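Local coordinates for UPF0678 fatty acid-binding protein-like protein ERS007657_00996 (Mycobacterium tuberculosis, PDB 6R3W) that binds heme b in a ten-stranded antiparallel beta-barrel and probably isomerises peroxynitrite to nitrate, so detoxifying reactive nitrogen and oxygen species, at residues A[38-43]-A[50-55]; A[78-83]-A[92-97]; A[125-130]-A[144-149]. All coordinates share one frame; numbering follows the deposited sequence.

Contact 1. Residues A[38-43]-A[50-55]. With HEM (protoporphyrin IX containing Fe), chain B.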
loop_
_atom_site.group_PDB
_atom_site.type_symbol
_atom_site.label_atom_id
_atom_site.label_comp_id
_atom_site.label_asym_id
_atom_site.label_seq_id
_atom_site.Cartn_x
_atom_site.Cartn_y
_atom_site.Cartn_z
ATOM N N GLU A 38 3.288 -10.683 1.616
ATOM C CA GLU A 38 4.579 -10.382 2.249
ATOM C C GLU A 38 4.974 -8.964 1.844
ATOM O O GLU A 38 4.988 -8.669 0.629
ATOM C CB GLU A 38 5.651 -11.379 1.802
ATOM C CG GLU A 38 5.336 -12.821 2.132
ATOM C CD GLU A 38 6.047 -13.341 3.367
ATOM O OE1 GLU A 38 6.899 -12.606 3.910
ATOM O OE2 GLU A 38 5.707 -14.460 3.818
ATOM N N VAL A 39 5.348 -8.149 2.827
ATOM C CA VAL A 39 5.773 -6.749 2.622
ATOM C C VAL A 39 7.121 -6.527 3.302
ATOM O O VAL A 39 7.349 -7.073 4.394
ATOM C CB VAL A 39 4.706 -5.803 3.165
ATOM C CG1 VAL A 39 5.274 -4.445 3.503
ATOM C CG2 VAL A 39 3.526 -5.716 2.209
ATOM N N VAL A 40 7.970 -5.749 2.669
ATOM C CA VAL A 40 9.211 -5.268 3.321
ATOM C C VAL A 40 9.270 -3.757 3.201
ATOM O O VAL A 40 9.158 -3.238 2.082
ATOM C CB VAL A 40 10.472 -5.920 2.731
ATOM C CG1 VAL A 40 11.712 -5.388 3.415
ATOM C CG2 VAL A 40 10.430 -7.432 2.807
ATOM N N PHE A 41 9.516 -3.088 4.321
ATOM C CA PHE A 41 9.891 -1.663 4.366
ATOM C C PHE A 41 11.341 -1.554 4.804
ATOM O O PHE A 41 11.717 -2.206 5.803
ATOM C CB PHE A 41 9.026 -0.890 5.351
ATOM C CG PHE A 41 7.616 -0.633 4.906
ATOM C CD1 PHE A 41 7.327 0.401 4.032
ATOM C CD2 PHE A 41 6.558 -1.349 5.453
ATOM C CE1 PHE A 41 6.012 0.680 3.673
ATOM C CE2 PHE A 41 5.250 -1.073 5.085
ATOM C CZ PHE A 41 4.978 -0.038 4.225
ATOM N N ALA A 42 12.127 -0.774 4.080
ATOM C CA ALA A 42 13.538 -0.540 4.415
ATOM C C ALA A 42 13.897 0.909 4.050
ATOM O O ALA A 42 13.007 1.673 3.682
ATOM C CB ALA A 42 14.400 -1.543 3.704
ATOM N N HIS A 43 15.163 1.290 4.154
ATOM C CA HIS A 43 15.592 2.658 3.799
ATOM C C HIS A 43 17.076 2.681 3.466
ATOM O O HIS A 43 17.777 1.712 3.795
ATOM C CB HIS A 43 15.221 3.638 4.922
ATOM C CG HIS A 43 16.145 3.566 6.085
ATOM N ND1 HIS A 43 17.239 4.389 6.208
ATOM C CD2 HIS A 43 16.183 2.714 7.140
ATOM C CE1 HIS A 43 17.868 4.092 7.325
ATOM N NE2 HIS A 43 17.280 3.021 7.878
ATOM N N THR A 50 11.872 2.431 1.249
ATOM C CA THR A 50 11.640 1.488 0.156
ATOM C C THR A 50 10.529 0.543 0.584
ATOM O O THR A 50 10.430 0.209 1.783
ATOM C CB THR A 50 12.916 0.744 -0.233
ATOM O OG1 THR A 50 13.319 -0.077 0.874
ATOM C CG2 THR A 50 14.034 1.688 -0.596
ATOM N N TYR A 51 9.747 0.079 -0.377
ATOM C CA TYR A 51 8.561 -0.749 -0.114
ATOM C C TYR A 51 8.391 -1.756 -1.230
ATOM O O TYR A 51 8.374 -1.371 -2.404
ATOM C CB TYR A 51 7.324 0.126 0.021
ATOM C CG TYR A 51 6.001 -0.600 -0.048
ATOM C CD1 TYR A 51 5.545 -1.415 0.979
ATOM C CD2 TYR A 51 5.251 -0.555 -1.206
ATOM C CE1 TYR A 51 4.347 -2.094 0.871
ATOM C CE2 TYR A 51 4.036 -1.204 -1.316
ATOM C CZ TYR A 51 3.578 -1.972 -0.271
ATOM O OH TYR A 51 2.391 -2.656 -0.381
ATOM N N THR A 52 8.196 -3.012 -0.857
ATOM C CA THR A 52 7.820 -4.054 -1.816
ATOM C C THR A 52 6.745 -4.946 -1.219
ATOM O O THR A 52 6.819 -5.236 -0.023
ATOM C CB THR A 52 9.033 -4.854 -2.260
ATOM O OG1 THR A 52 9.604 -5.402 -1.068
ATOM C CG2 THR A 52 10.024 -4.007 -3.033
ATOM N N GLN A 53 5.880 -5.430 -2.082
ATOM C CA GLN A 53 4.774 -6.334 -1.756
ATOM C C GLN A 53 4.820 -7.487 -2.740
ATOM O O GLN A 53 4.907 -7.225 -3.954
ATOM C CB GLN A 53 3.428 -5.604 -1.850
ATOM C CG GLN A 53 2.220 -6.510 -1.603
ATOM C CD GLN A 53 0.979 -6.015 -2.294
ATOM O OE1 GLN A 53 0.026 -5.570 -1.653
ATOM N NE2 GLN A 53 0.951 -6.134 -3.614
ATOM N N GLN A 54 4.629 -8.703 -2.254
ATOM C CA GLN A 54 4.290 -9.864 -3.104
ATOM C C GLN A 54 3.076 -10.553 -2.512
ATOM O O GLN A 54 3.048 -10.796 -1.311
ATOM C CB GLN A 54 5.452 -10.836 -3.263
ATOM C CG GLN A 54 5.153 -11.973 -4.255
ATOM C CD GLN A 54 4.923 -11.510 -5.682
ATOM O OE1 GLN A 54 5.841 -11.015 -6.352
ATOM N NE2 GLN A 54 3.745 -11.832 -6.215
ATOM N N THR A 55 2.123 -10.914 -3.354
ATOM C CA THR A 55 0.942 -11.668 -2.895
ATOM C C THR A 55 0.819 -12.953 -3.687
ATOM O O THR A 55 1.327 -13.014 -4.837
ATOM C CB THR A 55 -0.343 -10.843 -2.983
ATOM O OG1 THR A 55 -0.722 -10.684 -4.356
ATOM C CG2 THR A 55 -0.201 -9.506 -2.285
HETATM C CHA HEM B . -8.900 -7.712 -10.484
HETATM C CHB HEM B . -6.173 -9.473 -6.943
HETATM C CHC HEM B . -4.271 -5.056 -6.156
HETATM C CHD HEM B . -6.670 -3.414 -10.053
HETATM C C1A HEM B . -8.309 -8.562 -9.584
HETATM C C2A HEM B . -8.533 -9.981 -9.545
HETATM C C3A HEM B . -7.756 -10.466 -8.554
HETATM C C4A HEM B . -7.072 -9.366 -7.971
HETATM C CMA HEM B . -7.600 -11.908 -8.159
HETATM C CAA HEM B . -9.450 -10.765 -10.453
HETATM C CBA HEM B . -8.652 -11.625 -11.425
HETATM C CGA HEM B . -7.816 -10.766 -12.312
HETATM O O1A HEM B . -6.577 -10.923 -12.328
HETATM O O2A HEM B . -8.359 -9.933 -13.066
HETATM C C1B HEM B . -5.456 -8.398 -6.384
HETATM C C2B HEM B . -4.525 -8.543 -5.310
HETATM C C3B HEM B . -4.007 -7.287 -5.046
HETATM C C4B HEM B . -4.609 -6.391 -6.043
HETATM C CMB HEM B . -4.178 -9.832 -4.602
HETATM C CAB HEM B . -3.063 -6.841 -3.997
HETATM C CBB HEM B . -3.006 -7.429 -2.819
HETATM C C1C HEM B . -4.729 -4.231 -7.185
HETATM C C2C HEM B . -4.340 -2.888 -7.388
HETATM C C3C HEM B . -4.965 -2.454 -8.528
HETATM C C4C HEM B . -5.831 -3.515 -8.969
HETATM C CMC HEM B . -3.411 -2.135 -6.493
HETATM C CAC HEM B . -4.798 -1.176 -9.256
HETATM C CBC HEM B . -3.594 -0.631 -9.465
HETATM C C1D HEM B . -7.521 -4.440 -10.444
HETATM C C2D HEM B . -8.434 -4.327 -11.590
HETATM C C3D HEM B . -9.038 -5.510 -11.715
HETATM C C4D HEM B . -8.523 -6.369 -10.628
HETATM C CMD HEM B . -8.587 -3.137 -12.496
HETATM C CAD HEM B . -9.721 -5.984 -12.967
HETATM C CBD HEM B . -11.166 -5.803 -12.872
HETATM C CGD HEM B . -11.827 -6.233 -14.185
HETATM O O1D HEM B . -11.303 -6.901 -15.138
HETATM O O2D HEM B . -12.918 -5.884 -14.301
HETATM N NA HEM B . -7.382 -8.222 -8.611
HETATM N NB HEM B . -5.467 -7.113 -6.788
HETATM N NC HEM B . -5.661 -4.587 -8.124
HETATM N ND HEM B . -7.595 -5.696 -9.895
HETATM FE FE HEM B . -6.615 -6.381 -8.343
HETATM O O HOH W 1 7.856 -8.086 -0.405
HETATM O O HOH W 2 11.758 -2.498 0.899
HETATM O O HOH W 3 -5.006 -6.929 -9.656
#

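Contact 2. Residues A[78-83]-A[92-97]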
loop_
_atom_site.group_PDB
_atom_site.type_symbol
_atom_site.label_atom_id
_atom_site.label_comp_id
_atom_site.label_asym_id
_atom_site.label_seq_id
_atom_site.Cartn_x
_atom_site.Cartn_y
_atom_site.Cartn_z
ATOM N N CYS A 78 3.272 14.408 6.204
ATOM C CA CYS A 78 2.883 14.328 4.776
ATOM C C CYS A 78 3.548 13.105 4.154
ATOM O O CYS A 78 4.756 12.892 4.402
ATOM C CB CYS A 78 3.331 15.609 4.081
ATOM S SG CYS A 78 2.958 15.728 2.312
ATOM N N VAL A 79 2.822 12.369 3.321
ATOM C CA VAL A 79 3.391 11.216 2.591
ATOM C C VAL A 79 3.033 11.303 1.110
ATOM O O VAL A 79 1.908 11.670 0.749
ATOM C CB VAL A 79 2.969 9.860 3.192
ATOM C CG1 VAL A 79 3.867 9.468 4.350
ATOM C CG2 VAL A 79 1.517 9.830 3.629
ATOM N N GLU A 80 3.962 10.828 0.299
ATOM C CA GLU A 80 3.777 10.501 -1.130
ATOM C C GLU A 80 4.180 9.034 -1.305
ATOM O O GLU A 80 5.360 8.711 -1.097
ATOM C CB GLU A 80 4.603 11.426 -2.043
ATOM C CG GLU A 80 4.199 12.889 -1.983
ATOM C CD GLU A 80 5.257 13.851 -2.459
ATOM O OE1 GLU A 80 6.377 13.407 -2.724
ATOM O OE2 GLU A 80 4.931 15.063 -2.613
ATOM N N LEU A 81 3.234 8.182 -1.708
ATOM C CA LEU A 81 3.466 6.748 -1.998
ATOM C C LEU A 81 3.546 6.593 -3.510
ATOM O O LEU A 81 2.602 6.960 -4.203
ATOM C CB LEU A 81 2.331 5.908 -1.410
ATOM C CG LEU A 81 2.400 4.408 -1.685
ATOM C CD1 LEU A 81 3.636 3.771 -1.037
ATOM C CD2 LEU A 81 1.135 3.732 -1.183
ATOM N N VAL A 82 4.691 6.133 -3.982
ATOM C CA VAL A 82 5.048 6.113 -5.409
ATOM C C VAL A 82 5.262 4.665 -5.825
ATOM O O VAL A 82 6.187 4.042 -5.289
ATOM C CB VAL A 82 6.317 6.944 -5.628
ATOM C CG1 VAL A 82 6.686 7.027 -7.095
ATOM C CG2 VAL A 82 6.204 8.340 -5.034
ATOM N N LEU A 83 4.404 4.128 -6.685
ATOM C CA LEU A 83 4.388 2.665 -6.941
ATOM C C LEU A 83 4.314 2.344 -8.427
ATOM O O LEU A 83 3.620 3.020 -9.197
ATOM C CB LEU A 83 3.198 2.004 -6.258
ATOM C CG LEU A 83 3.174 2.042 -4.734
ATOM C CD1 LEU A 83 1.874 1.437 -4.240
ATOM C CD2 LEU A 83 4.381 1.339 -4.138
ATOM N N ILE A 92 0.637 7.321 -7.808
ATOM C CA ILE A 92 1.124 8.213 -6.742
ATOM C C ILE A 92 -0.045 8.543 -5.843
ATOM O O ILE A 92 -1.040 9.130 -6.326
ATOM C CB ILE A 92 1.790 9.472 -7.281
ATOM C CG1 ILE A 92 2.931 9.134 -8.236
ATOM C CG2 ILE A 92 2.254 10.321 -6.107
ATOM C CD1 ILE A 92 3.624 10.356 -8.836
ATOM N N GLU A 93 0.025 8.112 -4.587
ATOM C CA GLU A 93 -0.996 8.496 -3.609
ATOM C C GLU A 93 -0.394 9.511 -2.664
ATOM O O GLU A 93 0.793 9.388 -2.299
ATOM C CB GLU A 93 -1.464 7.300 -2.804
ATOM C CG GLU A 93 -2.125 6.229 -3.626
ATOM C CD GLU A 93 -3.132 5.392 -2.869
ATOM O OE1 GLU A 93 -3.645 5.883 -1.813
ATOM O OE2 GLU A 93 -3.533 4.344 -3.438
ATOM N N VAL A 94 -1.155 10.523 -2.314
ATOM C CA VAL A 94 -0.690 11.603 -1.428
ATOM C C VAL A 94 -1.574 11.596 -0.195
ATOM O O VAL A 94 -2.779 11.358 -0.311
ATOM C CB VAL A 94 -0.699 12.940 -2.171
ATOM C CG1 VAL A 94 -0.179 14.061 -1.297
ATOM C CG2 VAL A 94 0.089 12.863 -3.466
ATOM N N GLY A 95 -1.009 11.915 0.955
ATOM C CA GLY A 95 -1.846 12.056 2.149
ATOM C C GLY A 95 -1.061 12.392 3.375
ATOM O O GLY A 95 -0.038 13.115 3.290
ATOM N N THR A 96 -1.560 11.931 4.508
ATOM C CA THR A 96 -1.106 12.366 5.831
ATOM C C THR A 96 -1.019 11.168 6.763
ATOM O O THR A 96 -1.585 10.111 6.478
ATOM C CB THR A 96 -2.024 13.452 6.390
ATOM O OG1 THR A 96 -3.332 12.907 6.551
ATOM C CG2 THR A 96 -2.069 14.673 5.506
ATOM N N TYR A 97 -0.401 11.385 7.899
ATOM C CA TYR A 97 -0.426 10.390 8.976
ATOM C C TYR A 97 -0.408 11.073 10.331
ATOM O O TYR A 97 -0.061 12.261 10.448
ATOM C CB TYR A 97 0.729 9.409 8.838
ATOM C CG TYR A 97 2.089 10.047 8.897
ATOM C CD1 TYR A 97 2.723 10.277 10.111
ATOM C CD2 TYR A 97 2.734 10.436 7.741
ATOM C CE1 TYR A 97 3.971 10.871 10.167
ATOM C CE2 TYR A 97 4.003 10.975 7.776
ATOM C CZ TYR A 97 4.616 11.224 8.997
ATOM O OH TYR A 97 5.824 11.864 9.030
#

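Contact 3. Residues A[125-130]-A[144-149]. With HEM (protoporphyrin IX containing Fe), chain B.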
loop_
_atom_site.group_PDB
_atom_site.type_symbol
_atom_site.label_atom_id
_atom_site.label_comp_id
_atom_site.label_asym_id
_atom_site.label_seq_id
_atom_site.Cartn_x
_atom_site.Cartn_y
_atom_site.Cartn_z
ATOM N N VAL A 125 -7.992 1.964 -14.560
ATOM C CA VAL A 125 -8.047 2.393 -13.143
ATOM C C VAL A 125 -7.918 3.912 -13.109
ATOM O O VAL A 125 -6.987 4.449 -13.753
ATOM C CB VAL A 125 -6.935 1.719 -12.343
ATOM C CG1 VAL A 125 -6.962 2.180 -10.907
ATOM C CG2 VAL A 125 -7.022 0.204 -12.433
ATOM N N THR A 126 -8.806 4.584 -12.393
ATOM C CA THR A 126 -8.773 6.050 -12.330
ATOM C C THR A 126 -8.571 6.597 -10.924
ATOM O O THR A 126 -8.213 7.758 -10.827
ATOM C CB THR A 126 -10.000 6.676 -12.992
ATOM O OG1 THR A 126 -11.182 6.319 -12.279
ATOM C CG2 THR A 126 -10.118 6.296 -14.448
ATOM N N ALA A 127 -8.848 5.833 -9.868
ATOM C CA ALA A 127 -8.503 6.313 -8.509
ATOM C C ALA A 127 -8.201 5.142 -7.592
ATOM O O ALA A 127 -8.841 4.082 -7.717
ATOM C CB ALA A 127 -9.590 7.191 -7.927
ATOM N N LEU A 128 -7.309 5.388 -6.639
ATOM C CA LEU A 128 -6.976 4.446 -5.554
ATOM C C LEU A 128 -6.852 5.214 -4.251
ATOM O O LEU A 128 -6.194 6.274 -4.242
ATOM C CB LEU A 128 -5.666 3.729 -5.880
ATOM C CG LEU A 128 -5.718 2.827 -7.104
ATOM C CD1 LEU A 128 -4.320 2.518 -7.621
ATOM C CD2 LEU A 128 -6.490 1.556 -6.824
ATOM N N ASP A 129 -7.485 4.694 -3.212
ATOM C CA ASP A 129 -7.378 5.220 -1.843
ATOM C C ASP A 129 -6.844 4.108 -0.950
ATOM O O ASP A 129 -7.296 2.957 -1.083
ATOM C CB ASP A 129 -8.735 5.647 -1.276
ATOM C CG ASP A 129 -9.390 6.889 -1.868
ATOM O OD1 ASP A 129 -8.982 7.346 -2.948
ATOM O OD2 ASP A 129 -10.382 7.345 -1.249
ATOM N N ARG A 130 -5.920 4.441 -0.072
ATOM C CA ARG A 130 -5.368 3.498 0.927
ATOM C C ARG A 130 -5.521 4.072 2.338
ATOM O O ARG A 130 -5.163 5.239 2.572
ATOM C CB ARG A 130 -3.905 3.210 0.612
ATOM C CG ARG A 130 -3.695 2.379 -0.648
ATOM C CD ARG A 130 -2.228 2.285 -0.997
ATOM N NE ARG A 130 -2.012 1.743 -2.326
ATOM C CZ ARG A 130 -1.405 0.601 -2.603
ATOM N NH1 ARG A 130 -0.960 -0.201 -1.640
ATOM N NH2 ARG A 130 -1.267 0.236 -3.854
ATOM N N GLN A 144 -9.407 1.102 -1.584
ATOM C CA GLN A 144 -10.575 1.347 -2.448
ATOM C C GLN A 144 -10.110 1.745 -3.850
ATOM O O GLN A 144 -9.033 2.365 -3.995
ATOM C CB GLN A 144 -11.499 2.389 -1.830
ATOM C CG GLN A 144 -12.055 1.964 -0.488
ATOM C CD GLN A 144 -13.313 2.716 -0.155
ATOM O OE1 GLN A 144 -13.385 3.942 -0.303
ATOM N NE2 GLN A 144 -14.301 1.996 0.357
ATOM N N MET A 145 -10.881 1.360 -4.835
ATOM C CA MET A 145 -10.535 1.547 -6.251
ATOM C C MET A 145 -11.749 2.076 -7.011
ATOM O O MET A 145 -12.852 1.593 -6.790
ATOM C CB MET A 145 -10.075 0.223 -6.841
ATOM C CG MET A 145 -9.731 0.297 -8.300
ATOM S SD MET A 145 -8.836 -1.162 -8.878
ATOM C CE MET A 145 -10.104 -2.431 -8.765
ATOM N N ARG A 146 -11.511 3.010 -7.916
ATOM C CA ARG A 146 -12.445 3.465 -8.961
ATOM C C ARG A 146 -11.863 3.009 -10.292
ATOM O O ARG A 146 -10.729 3.395 -10.607
ATOM C CB ARG A 146 -12.586 4.987 -8.909
ATOM C CG ARG A 146 -13.644 5.569 -9.834
ATOM C CD ARG A 146 -13.737 7.095 -9.703
ATOM N NE ARG A 146 -12.560 7.765 -10.247
ATOM C CZ ARG A 146 -12.042 8.922 -9.790
ATOM N NH1 ARG A 146 -12.468 9.471 -8.667
ATOM N NH2 ARG A 146 -11.053 9.504 -10.452
ATOM N N ALA A 147 -12.554 2.132 -10.992
ATOM C CA ALA A 147 -11.985 1.464 -12.168
ATOM C C ALA A 147 -13.100 0.821 -12.983
ATOM O O ALA A 147 -14.128 0.478 -12.404
ATOM C CB ALA A 147 -10.976 0.415 -11.761
ATOM N N VAL A 148 -12.839 0.639 -14.268
ATOM C CA VAL A 148 -13.626 -0.222 -15.193
ATOM C C VAL A 148 -15.133 0.044 -14.965
ATOM O O VAL A 148 -15.948 -0.915 -14.895
ATOM C CB VAL A 148 -13.223 -1.710 -15.077
ATOM C CG1 VAL A 148 -11.794 -1.928 -15.564
ATOM C CG2 VAL A 148 -13.403 -2.279 -13.673
ATOM N N GLY A 149 -15.512 1.325 -14.927
ATOM C CA GLY A 149 -16.911 1.745 -14.932
ATOM C C GLY A 149 -17.555 1.738 -13.568
ATOM O O GLY A 149 -18.747 2.057 -13.486
HETATM C CHA HEM B . -8.900 -7.712 -10.484
HETATM C CHB HEM B . -6.173 -9.473 -6.943
HETATM C CHC HEM B . -4.271 -5.056 -6.156
HETATM C CHD HEM B . -6.670 -3.414 -10.053
HETATM C C1A HEM B . -8.309 -8.562 -9.584
HETATM C C2A HEM B . -8.533 -9.981 -9.545
HETATM C C3A HEM B . -7.756 -10.466 -8.554
HETATM C C4A HEM B . -7.072 -9.366 -7.971
HETATM C CMA HEM B . -7.600 -11.908 -8.159
HETATM C CAA HEM B . -9.450 -10.765 -10.453
HETATM C CBA HEM B . -8.652 -11.625 -11.425
HETATM C CGA HEM B . -7.816 -10.766 -12.312
HETATM O O1A HEM B . -6.577 -10.923 -12.328
HETATM O O2A HEM B . -8.359 -9.933 -13.066
HETATM C C1B HEM B . -5.456 -8.398 -6.384
HETATM C C2B HEM B . -4.525 -8.543 -5.310
HETATM C C3B HEM B . -4.007 -7.287 -5.046
HETATM C C4B HEM B . -4.609 -6.391 -6.043
HETATM C CMB HEM B . -4.178 -9.832 -4.602
HETATM C CAB HEM B . -3.063 -6.841 -3.997
HETATM C CBB HEM B . -3.006 -7.429 -2.819
HETATM C C1C HEM B . -4.729 -4.231 -7.185
HETATM C C2C HEM B . -4.340 -2.888 -7.388
HETATM C C3C HEM B . -4.965 -2.454 -8.528
HETATM C C4C HEM B . -5.831 -3.515 -8.969
HETATM C CMC HEM B . -3.411 -2.135 -6.493
HETATM C CAC HEM B . -4.798 -1.176 -9.256
HETATM C CBC HEM B . -3.594 -0.631 -9.465
HETATM C C1D HEM B . -7.521 -4.440 -10.444
HETATM C C2D HEM B . -8.434 -4.327 -11.590
HETATM C C3D HEM B . -9.038 -5.510 -11.715
HETATM C C4D HEM B . -8.523 -6.369 -10.628
HETATM C CMD HEM B . -8.587 -3.137 -12.496
HETATM C CAD HEM B . -9.721 -5.984 -12.967
HETATM C CBD HEM B . -11.166 -5.803 -12.872
HETATM C CGD HEM B . -11.827 -6.233 -14.185
HETATM O O1D HEM B . -11.303 -6.901 -15.138
HETATM O O2D HEM B . -12.918 -5.884 -14.301
HETATM N NA HEM B . -7.382 -8.222 -8.611
HETATM N NB HEM B . -5.467 -7.113 -6.788
HETATM N NC HEM B . -5.661 -4.587 -8.124
HETATM N ND HEM B . -7.595 -5.696 -9.895
HETATM FE FE HEM B . -6.615 -6.381 -8.343
HETATM O O HOH W 4 -11.720 5.833 0.430
HETATM O O HOH W 3 -5.006 -6.929 -9.656
#

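Contact 1. Residues A[38-43]-A[50-55]
Residues 38-42 and 50-55 run antiparallel, their N-to-C directions 173° apart, as neighbouring strands of a beta hairpin in the heme-binding barrel of nitrobindin. Three hydrogen-bonded pairs, E38 with Q54, V40 with T52 and A42 with T50, join the backbones through six N-H...O bonds. The bond from T50 N to A42 O is the most bent of the six, with an angle of 141° at the hydrogen. V39, F41, Y51 and Q53 line the inward face, where the buried side chains gather.

The ring of Y51 touches both F41 and V39, at neighbouring atoms. Its CD1 sits over one face of the F41 ring, displaced toward the rim, and approaches F41 CE1 to 3.4 Å. The two ring planes are inclined to each other, so the rings meet at a slant. Y51 reaches this place because its CG is anti to the backbone N (chi1 166°), which lays the ring back along the sheet. V39 CG1 meets the edge of the same ring near its plane, 3.6 Å from Y51 CE1. The phenol is held at its far end by a hydrogen bond from OH to E67 of strand 63-73.

Farther along the strand the same face meets the heme. T55 CG2 lies 3.5 Å from the vinyl carbon CBB, and Q53 belongs to the same pocket.

The outer face, with E38, V40, A42, T50, T52 and Q54, is more polar and carries ordered water. One water donates a hydrogen bond to E38 O. A second donates to V40 O, and the oxygen of this second water also lies 2.9 Å from T50 OG1 in a further hydrogen bond.

Contact 2. Residues A[78-83]-A[92-97]
V79 and Y97 make the main apolar contact across this antiparallel hairpin of the barrel wall. V79 CG1 lies 3.7 Å from Y97 CD2, and the two side chains cross at a slant. The tyrosine ring gets there because chi1 of 60° sets CG between the backbone N and the carbonyl carbon, swinging the ring back over the neighbouring strand. The other methyl of V79, CG2, rests 3.6 Å from G95 C, against bare backbone where glycine has no side chain.

Four backbone hydrogen bonds hold the two strands in register, two each in the pairs V79-G95 and L81-E93. The bond from L81 N to E93 O measures 2.8 Å, and that from V79 N to G95 O 3.0 Å.

Farther out, Y97 OH is hydrogen-bonded to G77, just before the first strand. On the opposite face, C78 SG forms a disulfide with C74, and E80 makes a salt bridge to R72. The L81-E93 pair faces the barrel interior, where L81 also packs on L71 and L108.

E93 is buried, and its OE2 is paired with R130 NE on strand 125-135. E91 OE2 lies close to the same oxygen, a crowding of like charges that would be expected to raise the carboxylates' affinity for a proton, while the arginine should favour the ionised form.

Contact 3. Residues A[125-130]-A[144-149]
L128 and M145 lie side by side and point the same way at the apolar centre of this hairpin, with L128 CD2 3.8 Å from M145 CG. Both reach into the heme pocket. The extended chi1 and chi2 of M145 carry SD to 3.3 Å from the heme meso carbon CHD, and the bend at chi3 (68°) turns CE over the porphyrin, 3.7 Å from C1D. L128 CD1 touches the vinyl carbon CBC, while V125 CG2 touches both the heme methyl CMD and A147 CB.

Outward, the register shifts by one residue at a classic beta bulge. T126 and A127 both face R146, and their backbone N-H groups converge on the one carbonyl, at 2.9 Å from T126 N to R146 O and 3.2 Å from A127 N to R146 O.

The R146 side chain folds back over the bulge. Its NE donates a nearly straight bond (171°) to T126 OG1, 2.8 Å away at the edge of the guanidinium. A127 CB sits 3.5 Å above the plane of that group, over its centre, so one residue grips the edge and the next covers a face. At the other end, a water donates to D129 OD2 and, in the modelled conformer, to Q144 OE1; Q144 NE2 is hydrogen-bonded to D154.

On one flank, D129 joins strand 103-118 through S109 and R111; on the other, M145 pairs by backbone hydrogen bonds with Q153 of strand 153-162, which carries the predicted axial ligand H155.

Overall arrangement
From the N terminus, each contact closes its own hairpin in turn: contact 1 joins strands 33-42 and 48-57, contact 2 strands 78-85 and 89-100, and contact 3 strands 125-135 and 138-147. They follow in series, none nested in or crossing another, yet all belong to one closed antiparallel sheet. Strand 63-73 stands between the first two hairpins and strand 103-118 between the last two. Across the interior, Y51 CD2 of contact 1 packs on L83 CD2, while R130 of contact 3 also lies against L81 and L83. Contacts 1 and 3, on opposite sides of the chain's centre, both touch the heme.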